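Local atomic coordinates of stringent starvation protein A homolog (Haemophilus influenzae, PDB entry 3LYK), a protein that probably forms an equimolar complex with the RNA polymerase holoenzyme, but not with the core enzyme, and belongs to the glutathione S-transferase superfamily. Residues L25-V30 against P80-M85. Residues are numbered along the deposited sequence; the frame is centred on the assembly and turned at random.
Sequences LAEKGV and PHPPLM
K28, next to the last turn of helix 16-27, reaches across and gives its ammonium to the loop 80-85: NZ bonds to P82 O at 2.8 Å, standing above the carbonyl plane, with a C=O...NZ angle of 143°. The same nitrogen also bonds F79 O and forms a salt bridge with D76 OD1, which accepts the L84 amide as well. A bend at chi2 (-64°) followed by two extended torsions carries the amine there, and the K28 and L84 side chains reach toward each other tip to tip, with CE 3.8 Å from L84 CD1. E27, one residue earlier, meets the same loop with both backbone and side chain. Its carbonyl O lies 3.3 Å from P82 CD, while OE1 is 3.5 Å from P82 CG, and the E27 and P82 side chains cross at about a right angle; L84 CD2 packs near OE1 as well. The H81-P82 peptide is cis, and a water links H81 O to K28 O, its oxygen 2.5 and 2.6 Å from them respectively, donating to both. After K28 the chain leaves the helix through a Schellman motif, with G29 at positive phi. Farther out, E27 OE2 is held by R189 and S191. One buried lysine thus satisfies carbonyls in the thioredoxin-like N-terminal part of this GST-superfamily fold, and D76 probably offsets its charge, tying helix 16-27 to the linker that leads into helix 89-115.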
ATOM      1  N   LEU B  25     -12.057  10.646   8.087  1.00 16.67           N
ATOM      2  CA  LEU B  25     -13.482  10.997   7.890  1.00 17.76           C
ATOM      3  C   LEU B  25     -13.881  12.289   8.630  1.00 18.88           C
ATOM      4  O   LEU B  25     -14.593  13.109   8.054  1.00 19.61           O
ATOM      5  CB  LEU B  25     -14.419   9.852   8.288  1.00 17.32           C
ATOM      6  CG  LEU B  25     -14.419   8.631   7.348  1.00 18.68           C
ATOM      7  CD1 LEU B  25     -14.923   7.345   8.040  1.00 16.94           C
ATOM      8  CD2 LEU B  25     -15.248   8.909   6.094  1.00 19.12           C
ATOM      9  N   ALA B  26     -13.362  12.480   9.854  1.00 18.22           N
ATOM     10  CA  ALA B  26     -13.695  13.631  10.665  1.00 19.50           C
ATOM     11  C   ALA B  26     -12.964  14.873  10.160  1.00 20.06           C
ATOM     12  O   ALA B  26     -13.559  15.936  10.126  1.00 18.67           O
ATOM     13  CB  ALA B  26     -13.386  13.364  12.149  1.00 18.11           C
ATOM     14  N   GLU B  27     -11.698  14.734   9.738  1.00 19.07           N
ATOM     15  CA  GLU B  27     -11.003  15.854   9.133  1.00 19.83           C
ATOM     16  C   GLU B  27     -11.778  16.407   7.950  1.00 18.81           C
ATOM     17  O   GLU B  27     -11.862  17.613   7.786  1.00 18.94           O
ATOM     18  CB  GLU B  27      -9.617  15.464   8.624  1.00 20.17           C
ATOM     19  CG  GLU B  27      -8.514  15.460   9.648  1.00 26.34           C
ATOM     20  CD  GLU B  27      -8.156  16.888  10.150  1.00 31.77           C
ATOM     21  OE1 GLU B  27      -8.068  17.831   9.315  1.00 34.60           O
ATOM     22  OE2 GLU B  27      -7.925  17.043  11.372  1.00 31.25           O
ATOM     23  N   LYS B  28     -12.304  15.525   7.118  1.00 17.51           N
ATOM     24  CA  LYS B  28     -13.011  15.919   5.908  1.00 18.42           C
ATOM     25  C   LYS B  28     -14.460  16.377   6.157  1.00 20.44           C
ATOM     26  O   LYS B  28     -15.124  16.876   5.222  1.00 20.82           O
ATOM     27  CB  LYS B  28     -13.022  14.760   4.880  1.00 17.51           C
ATOM     28  CG  LYS B  28     -11.637  14.206   4.511  1.00 16.25           C
ATOM     29  CD  LYS B  28     -10.810  15.261   3.814  1.00 15.63           C
ATOM     30  CE  LYS B  28      -9.454  14.680   3.293  1.00 18.93           C
ATOM     31  NZ  LYS B  28      -8.818  15.731   2.424  1.00 20.12           N
ATOM     32  N   GLY B  29     -14.964  16.159   7.392  1.00 22.10           N
ATOM     33  CA  GLY B  29     -16.318  16.562   7.793  1.00 22.08           C
ATOM     34  C   GLY B  29     -17.401  15.726   7.156  1.00 23.89           C
ATOM     35  O   GLY B  29     -18.499  16.206   6.928  1.00 24.76           O
ATOM     36  N   VAL B  30     -17.099  14.467   6.874  1.00 22.99           N
ATOM     37  CA  VAL B  30     -17.991  13.602   6.141  1.00 24.14           C
ATOM     38  C   VAL B  30     -18.880  12.854   7.159  1.00 25.42           C
ATOM     39  O   VAL B  30     -18.362  12.222   8.104  1.00 24.45           O
ATOM     40  CB  VAL B  30     -17.139  12.549   5.329  1.00 24.15           C
ATOM     41  CG1 VAL B  30     -17.971  11.380   4.883  1.00 25.72           C
ATOM     42  CG2 VAL B  30     -16.451  13.208   4.142  1.00 25.78           C
ATOM     43  N   PRO B  80     -11.106  17.211  -1.175  1.00 23.62           N
ATOM     44  CA  PRO B  80      -9.826  17.872  -1.127  1.00 24.08           C
ATOM     45  C   PRO B  80      -9.558  18.702   0.121  1.00 24.19           C
ATOM     46  O   PRO B  80      -8.408  18.844   0.471  1.00 24.19           O
ATOM     47  CB  PRO B  80      -9.830  18.773  -2.396  1.00 24.73           C
ATOM     48  CG  PRO B  80     -10.867  18.131  -3.305  1.00 26.58           C
ATOM     49  CD  PRO B  80     -11.908  17.627  -2.353  1.00 24.17           C
ATOM     50  N   HIS B  81     -10.580  19.244   0.768  1.00 25.27           N
ATOM     51  CA  HIS B  81     -10.388  20.193   1.879  1.00 27.57           C
ATOM     52  C   HIS B  81     -10.724  19.611   3.241  1.00 26.27           C
ATOM     53  O   HIS B  81     -11.742  18.917   3.380  1.00 26.72           O
ATOM     54  CB  HIS B  81     -11.154  21.507   1.622  1.00 29.27           C
ATOM     55  CG  HIS B  81     -10.797  22.121   0.306  1.00 36.89           C
ATOM     56  ND1 HIS B  81     -11.692  22.216  -0.747  1.00 44.13           N
ATOM     57  CD2 HIS B  81      -9.607  22.589  -0.164  1.00 43.44           C
ATOM     58  CE1 HIS B  81     -11.079  22.751  -1.794  1.00 46.62           C
ATOM     59  NE2 HIS B  81      -9.813  22.981  -1.470  1.00 46.82           N
ATOM     60  N   PRO B  82      -9.828  19.795   4.224  1.00 25.08           N
ATOM     61  CA  PRO B  82      -8.452  20.291   4.095  1.00 24.36           C
ATOM     62  C   PRO B  82      -7.503  19.186   3.554  1.00 23.83           C
ATOM     63  O   PRO B  82      -7.776  17.982   3.723  1.00 21.94           O
ATOM     64  CB  PRO B  82      -8.069  20.591   5.530  1.00 24.41           C
ATOM     65  CG  PRO B  82      -8.790  19.473   6.319  1.00 24.92           C
ATOM     66  CD  PRO B  82     -10.125  19.370   5.613  1.00 25.57           C
ATOM     67  N   PRO B  83      -6.413  19.597   2.875  1.00 23.83           N
ATOM     68  CA  PRO B  83      -5.516  18.611   2.246  1.00 22.85           C
ATOM     69  C   PRO B  83      -4.736  17.822   3.315  1.00 22.70           C
ATOM     70  O   PRO B  83      -4.170  18.405   4.249  1.00 23.25           O
ATOM     71  CB  PRO B  83      -4.579  19.473   1.344  1.00 23.50           C
ATOM     72  CG  PRO B  83      -4.702  20.950   1.939  1.00 25.84           C
ATOM     73  CD  PRO B  83      -6.108  21.013   2.534  1.00 23.16           C
ATOM     74  N   LEU B  84      -4.742  16.499   3.219  1.00 20.23           N
ATOM     75  CA  LEU B  84      -3.960  15.695   4.157  1.00 19.53           C
ATOM     76  C   LEU B  84      -2.681  15.131   3.506  1.00 19.99           C
ATOM     77  O   LEU B  84      -1.924  14.365   4.119  1.00 18.97           O
ATOM     78  CB  LEU B  84      -4.851  14.578   4.730  1.00 18.54           C
ATOM     79  CG  LEU B  84      -6.111  15.068   5.473  1.00 18.93           C
ATOM     80  CD1 LEU B  84      -6.917  13.886   6.026  1.00 19.19           C
ATOM     81  CD2 LEU B  84      -5.681  15.972   6.650  1.00 17.99           C
HETATM   82  N   MSE B  85      -2.447  15.499   2.250  1.00 20.70           N
HETATM   83  CA  MSE B  85      -1.148  15.195   1.560  1.00 22.67           C
HETATM   84  C   MSE B  85      -0.690  16.436   0.862  1.00 22.75           C
HETATM   85  O   MSE B  85      -1.494  17.312   0.561  1.00 21.87           O
HETATM   86  CB  MSE B  85      -1.405  14.155   0.492  1.00 22.16           C
HETATM   87  CG  MSE B  85      -1.924  12.933   1.111  1.00 27.78           C
HETATM   88 SE   MSE B  85      -0.441  11.716   1.332  1.00 47.56          SE
HETATM   89  CE  MSE B  85      -1.219  10.974  -0.260  1.00 19.54           C
TER
HETATM   90  O   HOH W   1     -14.080  17.993   3.081  1.00 28.34           O